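Local coordinates for Serine/threonine-protein kinase Tel1 (Chaetomium thermophilum, PDB 6SKY) that probably phosphorylates serines and threonines followed by glutamine to signal DNA damage, using ATP and magnesium as an ATM-family kinase, at residues F1921-Y1931 against L1943-D1951; T2017-N2025 against S2132-Q2143. All blocks are in the same frame, centred on the assembly; numbering follows the deposited sequence.

Interaction 1 of 2, residues F1921-Y1931 against L1943-D1951; sequences FENIDDPDAYY and LARLEYEND
Two tyrosines, Tyr1930 and Tyr1948, lie ring on ring in a face-to-face stack and carry much of this contact. Their ring centroids are 4.0 Å apart with the planes tilted by 17°, and the two side chains point in opposing directions. Because CG of Tyr1948 stands anti to its own backbone N (chi1 168°), the ring reaches out from helix 1939-1948, and its CZ packs 3.5 Å from Tyr1930 CB. At the ring's edge, in plane, the carbonyl O of Glu1922 lies 3.8 Å from Tyr1948 CE1. Tyr1931 crosses Arg1945 at about a right angle, its CE1 4.1 Å from Arg1945 CG, and its OH lies 3.1 Å from Glu1949 OE2. Four residues apart in the chain, Arg1945 NH2 and Glu1949 OE1 make a 3.0 Å salt bridge. Replacing Tyr1948 with an alanine would probably open a gap against the Tyr1930 face and leave that ring without its stacking mate. Aromatic stacking thus joins the 3-10 turn at Tyr1930-Tyr1931 to helix 1939-1948, while Arg1945, whose NH1 is also salt-bridged to Glu2219 of the second subunit, ties this part of the FAT region to the dimer partner.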
loop_
_atom_site.group_PDB
_atom_site.type_symbol
_atom_site.label_atom_id
_atom_site.label_comp_id
_atom_site.label_asym_id
_atom_site.label_seq_id
_atom_site.Cartn_x
_atom_site.Cartn_y
_atom_site.Cartn_z
ATOM N N PHE A 1921 24.430 -0.523 -18.553
ATOM C CA PHE A 1921 23.011 -0.431 -18.239
ATOM C C PHE A 1921 22.672 0.693 -17.276
ATOM O O PHE A 1921 21.518 1.120 -17.242
ATOM C CB PHE A 1921 22.510 -1.754 -17.679
ATOM C CG PHE A 1921 22.224 -2.765 -18.729
ATOM C CD1 PHE A 1921 21.680 -2.384 -19.931
ATOM C CD2 PHE A 1921 22.505 -4.090 -18.528
ATOM C CE1 PHE A 1921 21.423 -3.303 -20.898
ATOM C CE2 PHE A 1921 22.251 -5.009 -19.500
ATOM C CZ PHE A 1921 21.712 -4.619 -20.680
ATOM N N GLU A 1922 23.633 1.186 -16.498
ATOM C CA GLU A 1922 23.354 2.359 -15.681
ATOM C C GLU A 1922 23.163 3.605 -16.529
ATOM O O GLU A 1922 22.479 4.539 -16.106
ATOM C CB GLU A 1922 24.483 2.593 -14.688
ATOM C CG GLU A 1922 24.463 1.689 -13.495
ATOM C CD GLU A 1922 25.751 1.756 -12.711
ATOM O OE1 GLU A 1922 26.665 2.492 -13.134
ATOM O OE2 GLU A 1922 25.858 1.070 -11.677
ATOM N N ASN A 1923 23.763 3.644 -17.717
ATOM C CA ASN A 1923 23.829 4.861 -18.502
ATOM C C ASN A 1923 23.034 4.818 -19.792
ATOM O O ASN A 1923 22.718 5.879 -20.331
ATOM C CB ASN A 1923 25.284 5.185 -18.843
ATOM C CG ASN A 1923 26.144 5.305 -17.625
ATOM O OD1 ASN A 1923 26.103 6.308 -16.925
ATOM N ND2 ASN A 1923 26.935 4.284 -17.360
ATOM N N ILE A 1924 22.716 3.634 -20.310
ATOM C CA ILE A 1924 21.923 3.574 -21.521
ATOM C C ILE A 1924 20.537 4.142 -21.239
ATOM O O ILE A 1924 20.064 4.175 -20.099
ATOM C CB ILE A 1924 21.842 2.140 -22.063
ATOM C CG1 ILE A 1924 21.762 2.153 -23.579
ATOM C CG2 ILE A 1924 20.641 1.421 -21.509
ATOM C CD1 ILE A 1924 22.019 0.829 -24.179
ATOM N N ASP A 1925 19.888 4.615 -22.298
ATOM C CA ASP A 1925 18.673 5.415 -22.172
ATOM C C ASP A 1925 17.446 4.538 -22.408
ATOM O O ASP A 1925 16.803 4.581 -23.455
ATOM C CB ASP A 1925 18.722 6.590 -23.138
ATOM C CG ASP A 1925 17.587 7.555 -22.929
ATOM O OD1 ASP A 1925 16.894 7.437 -21.901
ATOM O OD2 ASP A 1925 17.381 8.431 -23.794
ATOM N N ASP A 1926 17.108 3.745 -21.396
ATOM C CA ASP A 1926 15.896 2.962 -21.413
ATOM C C ASP A 1926 15.409 2.883 -19.979
ATOM O O ASP A 1926 16.231 2.763 -19.063
ATOM C CB ASP A 1926 16.104 1.554 -21.972
ATOM C CG ASP A 1926 14.843 0.982 -22.584
ATOM O OD1 ASP A 1926 14.269 1.644 -23.470
ATOM O OD2 ASP A 1926 14.422 -0.122 -22.192
ATOM N N PRO A 1927 14.099 2.952 -19.747
ATOM C CA PRO A 1927 13.609 2.842 -18.372
ATOM C C PRO A 1927 13.816 1.467 -17.754
ATOM O O PRO A 1927 14.074 1.388 -16.549
ATOM C CB PRO A 1927 12.117 3.176 -18.501
ATOM C CG PRO A 1927 11.954 3.796 -19.825
ATOM C CD PRO A 1927 13.016 3.240 -20.697
ATOM N N ASP A 1928 13.728 0.385 -18.527
ATOM C CA ASP A 1928 13.604 -0.948 -17.958
ATOM C C ASP A 1928 14.834 -1.825 -18.098
ATOM O O ASP A 1928 14.873 -2.885 -17.477
ATOM C CB ASP A 1928 12.424 -1.686 -18.595
ATOM C CG ASP A 1928 11.143 -0.901 -18.535
ATOM O OD1 ASP A 1928 10.947 -0.149 -17.563
ATOM O OD2 ASP A 1928 10.325 -1.035 -19.465
ATOM N N ALA A 1929 15.828 -1.435 -18.889
ATOM C CA ALA A 1929 16.917 -2.356 -19.196
ATOM C C ALA A 1929 17.753 -2.677 -17.964
ATOM O O ALA A 1929 18.176 -3.822 -17.777
ATOM C CB ALA A 1929 17.789 -1.773 -20.298
ATOM N N TYR A 1930 17.986 -1.679 -17.111
ATOM C CA TYR A 1930 18.809 -1.858 -15.921
ATOM C C TYR A 1930 18.359 -3.031 -15.072
ATOM O O TYR A 1930 19.187 -3.697 -14.447
ATOM C CB TYR A 1930 18.775 -0.581 -15.092
ATOM C CG TYR A 1930 19.517 -0.658 -13.787
ATOM C CD1 TYR A 1930 20.891 -0.526 -13.744
ATOM C CD2 TYR A 1930 18.842 -0.843 -12.595
ATOM C CE1 TYR A 1930 21.569 -0.591 -12.563
ATOM C CE2 TYR A 1930 19.515 -0.908 -11.408
ATOM C CZ TYR A 1930 20.877 -0.778 -11.398
ATOM O OH TYR A 1930 21.560 -0.841 -10.214
ATOM N N TYR A 1931 17.061 -3.301 -15.034
ATOM C CA TYR A 1931 16.521 -4.328 -14.160
ATOM C C TYR A 1931 16.758 -5.734 -14.674
ATOM O O TYR A 1931 16.442 -6.690 -13.967
ATOM C CB TYR A 1931 15.030 -4.105 -13.964
ATOM C CG TYR A 1931 14.717 -2.752 -13.409
ATOM C CD1 TYR A 1931 14.600 -2.552 -12.054
ATOM C CD2 TYR A 1931 14.554 -1.670 -14.240
ATOM C CE1 TYR A 1931 14.322 -1.316 -11.547
ATOM C CE2 TYR A 1931 14.278 -0.432 -13.742
ATOM C CZ TYR A 1931 14.164 -0.258 -12.396
ATOM O OH TYR A 1931 13.883 0.985 -11.896
ATOM N N LEU A 1943 19.578 -0.724 -2.222
ATOM C CA LEU A 1943 19.680 0.727 -2.136
ATOM C C LEU A 1943 20.181 1.326 -3.444
ATOM O O LEU A 1943 19.707 2.382 -3.872
ATOM C CB LEU A 1943 20.595 1.108 -0.975
ATOM C CG LEU A 1943 20.759 2.586 -0.660
ATOM C CD1 LEU A 1943 19.416 3.276 -0.619
ATOM C CD2 LEU A 1943 21.473 2.716 0.655
ATOM N N ALA A 1944 21.145 0.667 -4.086
ATOM C CA ALA A 1944 21.631 1.124 -5.383
ATOM C C ALA A 1944 20.517 1.127 -6.419
ATOM O O ALA A 1944 20.387 2.073 -7.201
ATOM C CB ALA A 1944 22.788 0.249 -5.849
ATOM N N ARG A 1945 19.697 0.082 -6.433
ATOM C CA ARG A 1945 18.580 0.049 -7.365
ATOM C C ARG A 1945 17.536 1.105 -7.036
ATOM O O ARG A 1945 16.911 1.657 -7.945
ATOM C CB ARG A 1945 17.938 -1.331 -7.374
ATOM C CG ARG A 1945 16.700 -1.398 -8.221
ATOM C CD ARG A 1945 15.983 -2.717 -8.074
ATOM N NE ARG A 1945 15.485 -2.938 -6.722
ATOM C CZ ARG A 1945 14.426 -2.326 -6.204
ATOM N NH1 ARG A 1945 14.040 -2.599 -4.970
ATOM N NH2 ARG A 1945 13.756 -1.433 -6.917
ATOM N N LEU A 1946 17.323 1.400 -5.753
ATOM C CA LEU A 1946 16.333 2.411 -5.396
ATOM C C LEU A 1946 16.821 3.815 -5.702
ATOM O O LEU A 1946 16.012 4.704 -5.971
ATOM C CB LEU A 1946 15.972 2.305 -3.920
ATOM C CG LEU A 1946 15.073 1.152 -3.510
ATOM C CD1 LEU A 1946 15.056 1.052 -2.014
ATOM C CD2 LEU A 1946 13.684 1.376 -4.045
ATOM N N GLU A 1947 18.129 4.040 -5.646
ATOM C CA GLU A 1947 18.649 5.357 -5.978
ATOM C C GLU A 1947 18.768 5.549 -7.482
ATOM O O GLU A 1947 18.593 6.671 -7.968
ATOM C CB GLU A 1947 19.994 5.589 -5.292
ATOM C CG GLU A 1947 21.175 4.912 -5.948
ATOM C CD GLU A 1947 22.403 4.903 -5.064
ATOM O OE1 GLU A 1947 22.256 5.089 -3.839
ATOM O OE2 GLU A 1947 23.514 4.708 -5.593
ATOM N N TYR A 1948 19.060 4.482 -8.232
ATOM C CA TYR A 1948 18.918 4.541 -9.682
ATOM C C TYR A 1948 17.488 4.885 -10.060
ATOM O O TYR A 1948 17.241 5.749 -10.905
ATOM C CB TYR A 1948 19.329 3.206 -10.308
ATOM C CG TYR A 1948 18.946 3.072 -11.765
ATOM C CD1 TYR A 1948 19.828 3.435 -12.767
ATOM C CD2 TYR A 1948 17.701 2.589 -12.137
ATOM C CE1 TYR A 1948 19.478 3.330 -14.086
ATOM C CE2 TYR A 1948 17.345 2.486 -13.450
ATOM C CZ TYR A 1948 18.237 2.856 -14.420
ATOM O OH TYR A 1948 17.880 2.743 -15.738
ATOM N N GLU A 1949 16.532 4.204 -9.440
ATOM C CA GLU A 1949 15.115 4.365 -9.718
ATOM C C GLU A 1949 14.572 5.709 -9.265
ATOM O O GLU A 1949 13.439 6.046 -9.617
ATOM C CB GLU A 1949 14.361 3.235 -9.027
ATOM C CG GLU A 1949 12.988 2.957 -9.537
ATOM C CD GLU A 1949 12.443 1.660 -8.981
ATOM O OE1 GLU A 1949 12.826 1.303 -7.848
ATOM O OE2 GLU A 1949 11.650 0.991 -9.679
ATOM N N ASN A 1950 15.346 6.471 -8.491
ATOM C CA ASN A 1950 14.910 7.748 -7.925
ATOM C C ASN A 1950 13.638 7.580 -7.101
ATOM O O ASN A 1950 12.651 8.291 -7.287
ATOM C CB ASN A 1950 14.717 8.805 -9.010
ATOM C CG ASN A 1950 15.983 9.561 -9.308
ATOM O OD1 ASN A 1950 17.078 9.123 -8.959
ATOM N ND2 ASN A 1950 15.845 10.708 -9.953
ATOM N N ASP A 1951 13.666 6.622 -6.184
ATOM C CA ASP A 1951 12.533 6.445 -5.296
ATOM C C ASP A 1951 12.558 7.510 -4.205
ATOM O O ASP A 1951 13.562 8.184 -3.970
ATOM C CB ASP A 1951 12.534 5.046 -4.692
ATOM C CG ASP A 1951 11.164 4.623 -4.212
ATOM O OD1 ASP A 1951 10.351 5.506 -3.875
ATOM O OD2 ASP A 1951 10.896 3.406 -4.170
#

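Interaction 2 of 2, residues T2017-N2025 against S2132-Q2143; sequences TARKLEIWN and SCRETTLSMWSQ
With CG anti to the backbone N and a bend at chi3 (54°), Arg2019 folds its guanidinium against helix 2124-2143. Thr2136, its OG1 turned to lie beside its own backbone N, receives Arg2019 NH2 at the guanidinium edge, near its plane; the 2.7 Å hydrogen bond is weak, bent to 123° at the hydrogen. Arg2019 NH1 adds a weak bond of 3.4 Å to Ser2132 OG, which also bonds to Gln2129 O. The SG of Cys2133 sits over the centre of one guanidinium face, 4.0 Å from Arg2019 CZ. Farther along, the Glu2022 side chain, stretched out, sets OE2 3.0 Å from Ser2139 OG, whose proton may instead serve Thr2136 O. Met2140 lies alongside the Trp2024 indole, the two chains pointing oppositely, with Met2140 SD 3.5 Å from Trp2024 NE1 in an oblique Met-aromatic contact; Thr2136 CG2 meets the indole edge. Val2039 and Tyr2043 of helix 2035-2047 also pack on Arg2019. Glu2022, with positive phi, is the C-prime residue of a Schellman motif closing helix 2011-2021. The short helical segments cross at 44°, 10.4 Å apart, a packing of helices distant in sequence, consistent with the alpha solenoid of the FAT domain.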
loop_
_atom_site.group_PDB
_atom_site.type_symbol
_atom_site.label_atom_id
_atom_site.label_comp_id
_atom_site.label_asym_id
_atom_site.label_seq_id
_atom_site.Cartn_x
_atom_site.Cartn_y
_atom_site.Cartn_z
ATOM N N THR A 2017 18.375 23.918 -4.011
ATOM C CA THR A 2017 17.780 24.215 -2.717
ATOM C C THR A 2017 17.725 25.710 -2.462
ATOM O O THR A 2017 16.741 26.216 -1.917
ATOM C CB THR A 2017 18.574 23.516 -1.625
ATOM O OG1 THR A 2017 18.633 22.117 -1.907
ATOM C CG2 THR A 2017 17.926 23.714 -0.297
ATOM N N ALA A 2018 18.772 26.436 -2.851
ATOM C CA ALA A 2018 18.765 27.879 -2.672
ATOM C C ALA A 2018 17.679 28.536 -3.504
ATOM O O ALA A 2018 17.069 29.512 -3.068
ATOM C CB ALA A 2018 20.129 28.450 -3.029
ATOM N N ARG A 2019 17.425 28.023 -4.708
ATOM C CA ARG A 2019 16.372 28.606 -5.531
ATOM C C ARG A 2019 14.987 28.258 -5.007
ATOM O O ARG A 2019 14.072 29.082 -5.068
ATOM C CB ARG A 2019 16.523 28.146 -6.970
ATOM C CG ARG A 2019 15.503 28.743 -7.886
ATOM C CD ARG A 2019 15.610 28.190 -9.276
ATOM N NE ARG A 2019 15.567 26.738 -9.310
ATOM C CZ ARG A 2019 14.465 26.023 -9.159
ATOM N NH1 ARG A 2019 14.520 24.708 -9.208
ATOM N NH2 ARG A 2019 13.316 26.621 -8.938
ATOM N N LYS A 2020 14.805 27.041 -4.499
ATOM C CA LYS A 2020 13.496 26.653 -3.987
ATOM C C LYS A 2020 13.150 27.395 -2.707
ATOM O O LYS A 2020 12.002 27.802 -2.517
ATOM C CB LYS A 2020 13.447 25.152 -3.754
ATOM C CG LYS A 2020 13.336 24.352 -5.009
ATOM C CD LYS A 2020 13.430 22.888 -4.702
ATOM C CE LYS A 2020 13.271 22.069 -5.952
ATOM N NZ LYS A 2020 11.977 22.374 -6.595
ATOM N N LEU A 2021 14.112 27.568 -1.807
ATOM C CA LEU A 2021 13.847 28.320 -0.589
ATOM C C LEU A 2021 13.982 29.820 -0.777
ATOM O O LEU A 2021 13.673 30.567 0.153
ATOM C CB LEU A 2021 14.784 27.869 0.524
ATOM C CG LEU A 2021 14.554 26.445 1.004
ATOM C CD1 LEU A 2021 15.624 26.045 1.977
ATOM C CD2 LEU A 2021 13.195 26.338 1.631
ATOM N N GLU A 2022 14.440 30.267 -1.942
ATOM C CA GLU A 2022 14.623 31.679 -2.264
ATOM C C GLU A 2022 15.648 32.337 -1.346
ATOM O O GLU A 2022 15.362 33.286 -0.623
ATOM C CB GLU A 2022 13.289 32.413 -2.230
ATOM C CG GLU A 2022 12.329 31.889 -3.249
ATOM C CD GLU A 2022 11.133 32.773 -3.416
ATOM O OE1 GLU A 2022 10.908 33.623 -2.537
ATOM O OE2 GLU A 2022 10.420 32.627 -4.430
ATOM N N ILE A 2023 16.860 31.809 -1.403
ATOM C CA ILE A 2023 18.015 32.329 -0.684
ATOM C C ILE A 2023 18.925 32.938 -1.735
ATOM O O ILE A 2023 19.725 32.238 -2.357
ATOM C CB ILE A 2023 18.731 31.232 0.103
ATOM C CG1 ILE A 2023 17.805 30.640 1.151
ATOM C CG2 ILE A 2023 19.981 31.763 0.736
ATOM C CD1 ILE A 2023 18.283 29.328 1.674
ATOM N N TRP A 2024 18.813 34.243 -1.945
ATOM C CA TRP A 2024 19.399 34.880 -3.110
ATOM C C TRP A 2024 20.756 35.506 -2.839
ATOM O O TRP A 2024 21.162 36.410 -3.569
ATOM C CB TRP A 2024 18.446 35.934 -3.657
ATOM C CG TRP A 2024 17.118 35.419 -4.074
ATOM C CD1 TRP A 2024 15.911 35.883 -3.678
ATOM C CD2 TRP A 2024 16.858 34.350 -4.984
ATOM N NE1 TRP A 2024 14.913 35.173 -4.276
ATOM C CE2 TRP A 2024 15.472 34.223 -5.084
ATOM C CE3 TRP A 2024 17.665 33.484 -5.717
ATOM C CZ2 TRP A 2024 14.877 33.271 -5.881
ATOM C CZ3 TRP A 2024 17.073 32.552 -6.501
ATOM C CH2 TRP A 2024 15.696 32.449 -6.583
ATOM N N ASN A 2025 21.480 35.039 -1.830
ATOM C CA ASN A 2025 22.758 35.635 -1.471
ATOM C C ASN A 2025 23.891 34.621 -1.494
ATOM O O ASN A 2025 24.868 34.764 -0.767
ATOM C CB ASN A 2025 22.678 36.312 -0.105
ATOM C CG ASN A 2025 22.297 35.361 1.001
ATOM O OD1 ASN A 2025 22.897 34.304 1.168
ATOM N ND2 ASN A 2025 21.293 35.736 1.772
ATOM N N SER A 2132 9.062 23.343 -11.729
ATOM C CA SER A 2132 9.608 24.020 -10.559
ATOM C C SER A 2132 10.203 25.368 -10.929
ATOM O O SER A 2132 9.990 26.368 -10.223
ATOM C CB SER A 2132 10.657 23.151 -9.891
ATOM O OG SER A 2132 11.852 23.189 -10.622
ATOM N N CYS A 2133 10.945 25.428 -12.036
ATOM C CA CYS A 2133 11.478 26.716 -12.458
ATOM C C CYS A 2133 10.365 27.693 -12.812
ATOM O O CYS A 2133 10.490 28.892 -12.564
ATOM C CB CYS A 2133 12.431 26.535 -13.628
ATOM S SG CYS A 2133 14.041 25.926 -13.159
ATOM N N ARG A 2134 9.267 27.205 -13.387
ATOM C CA ARG A 2134 8.153 28.089 -13.713
ATOM C C ARG A 2134 7.511 28.658 -12.460
ATOM O O ARG A 2134 7.093 29.820 -12.436
ATOM C CB ARG A 2134 7.123 27.336 -14.541
ATOM C CG ARG A 2134 5.950 28.165 -14.959
ATOM C CD ARG A 2134 4.815 27.300 -15.408
ATOM N NE ARG A 2134 5.108 26.619 -16.660
ATOM C CZ ARG A 2134 4.290 25.753 -17.239
ATOM N NH1 ARG A 2134 4.629 25.182 -18.378
ATOM N NH2 ARG A 2134 3.134 25.456 -16.676
ATOM N N GLU A 2135 7.420 27.850 -11.411
ATOM C CA GLU A 2135 6.915 28.341 -10.135
ATOM C C GLU A 2135 7.790 29.456 -9.582
ATOM O O GLU A 2135 7.287 30.490 -9.121
ATOM C CB GLU A 2135 6.839 27.188 -9.151
ATOM C CG GLU A 2135 6.306 27.549 -7.810
ATOM C CD GLU A 2135 6.822 26.619 -6.752
ATOM O OE1 GLU A 2135 7.885 26.010 -6.982
ATOM O OE2 GLU A 2135 6.172 26.489 -5.693
ATOM N N THR A 2136 9.109 29.253 -9.604
ATOM C CA THR A 2136 10.020 30.304 -9.153
ATOM C C THR A 2136 9.855 31.576 -9.973
ATOM O O THR A 2136 9.824 32.680 -9.422
ATOM C CB THR A 2136 11.461 29.828 -9.227
ATOM O OG1 THR A 2136 11.601 28.635 -8.459
ATOM C CG2 THR A 2136 12.370 30.861 -8.661
ATOM N N THR A 2137 9.748 31.441 -11.291
ATOM C CA THR A 2137 9.578 32.600 -12.156
ATOM C C THR A 2137 8.333 33.390 -11.791
ATOM O O THR A 2137 8.380 34.615 -11.655
ATOM C CB THR A 2137 9.516 32.145 -13.608
ATOM O OG1 THR A 2137 10.767 31.567 -13.975
ATOM C CG2 THR A 2137 9.243 33.288 -14.501
ATOM N N LEU A 2138 7.204 32.702 -11.629
ATOM C CA LEU A 2138 5.952 33.405 -11.374
ATOM C C LEU A 2138 5.951 34.078 -10.008
ATOM O O LEU A 2138 5.466 35.208 -9.869
ATOM C CB LEU A 2138 4.775 32.447 -11.514
ATOM C CG LEU A 2138 4.417 32.051 -12.945
ATOM C CD1 LEU A 2138 3.267 31.093 -12.951
ATOM C CD2 LEU A 2138 4.085 33.266 -13.758
ATOM N N SER A 2139 6.525 33.432 -8.994
ATOM C CA SER A 2139 6.549 34.066 -7.680
ATOM C C SER A 2139 7.488 35.263 -7.654
ATOM O O SER A 2139 7.139 36.319 -7.109
ATOM C CB SER A 2139 6.939 33.058 -6.610
ATOM O OG SER A 2139 8.332 32.889 -6.563
ATOM N N MET A 2140 8.679 35.131 -8.244
ATOM C CA MET A 2140 9.603 36.259 -8.296
ATOM C C MET A 2140 9.003 37.435 -9.046
ATOM O O MET A 2140 9.169 38.585 -8.639
ATOM C CB MET A 2140 10.913 35.840 -8.946
ATOM C CG MET A 2140 11.806 35.021 -8.064
ATOM S SD MET A 2140 12.461 35.971 -6.699
ATOM C CE MET A 2140 13.174 37.329 -7.591
ATOM N N TRP A 2141 8.314 37.173 -10.152
ATOM C CA TRP A 2141 7.689 38.258 -10.892
ATOM C C TRP A 2141 6.590 38.916 -10.080
ATOM O O TRP A 2141 6.388 40.128 -10.168
ATOM C CB TRP A 2141 7.138 37.726 -12.203
ATOM C CG TRP A 2141 6.784 38.760 -13.187
ATOM C CD1 TRP A 2141 7.621 39.647 -13.773
ATOM C CD2 TRP A 2141 5.497 38.992 -13.748
ATOM N NE1 TRP A 2141 6.937 40.433 -14.654
ATOM C CE2 TRP A 2141 5.625 40.046 -14.657
ATOM C CE3 TRP A 2141 4.244 38.414 -13.562
ATOM C CZ2 TRP A 2141 4.553 40.537 -15.373
ATOM C CZ3 TRP A 2141 3.186 38.900 -14.275
ATOM C CH2 TRP A 2141 3.342 39.950 -15.168
ATOM N N SER A 2142 5.859 38.136 -9.290
ATOM C CA SER A 2142 4.825 38.733 -8.456
ATOM C C SER A 2142 5.411 39.573 -7.331
ATOM O O SER A 2142 4.756 40.503 -6.856
ATOM C CB SER A 2142 3.926 37.649 -7.885
ATOM O OG SER A 2142 3.090 38.181 -6.886
ATOM N N GLN A 2143 6.629 39.266 -6.886
ATOM C CA GLN A 2143 7.213 40.013 -5.775
ATOM C C GLN A 2143 7.869 41.313 -6.222
ATOM O O GLN A 2143 7.798 42.318 -5.512
ATOM C CB GLN A 2143 8.242 39.156 -5.050
ATOM C CG GLN A 2143 7.661 37.994 -4.305
ATOM C CD GLN A 2143 8.725 37.123 -3.711
ATOM O OE1 GLN A 2143 9.911 37.416 -3.819
ATOM N NE2 GLN A 2143 8.314 36.036 -3.082
#

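In the fold
The two contacts follow one another along the chain, the whole of interaction 1 preceding interaction 2, and both belong to the FAT region. Their centres are 31 Å apart, and about 12 Å separates their nearest atoms. Interaction 1 joins the turn after helix 1916-1923 to nearby helix 1939-1948, whereas interaction 2 brings helix 2011-2021 to helix 2124-2143 across 106 mostly helical residues. Asp1926 and Asp1928 also meet helix 2816-2828 on the kinase side. Interaction 2, though farther from the chain's centre, is the more buried, among helices 2035-2047, 2077-2097 and 2154-2174. Arg1945 makes a salt bridge to Glu2219 of the second subunit, and the backbone O of Glu2022 a hydrogen bond to Arg1970 of that subunit, so both contacts connect solenoid packing with the dimer.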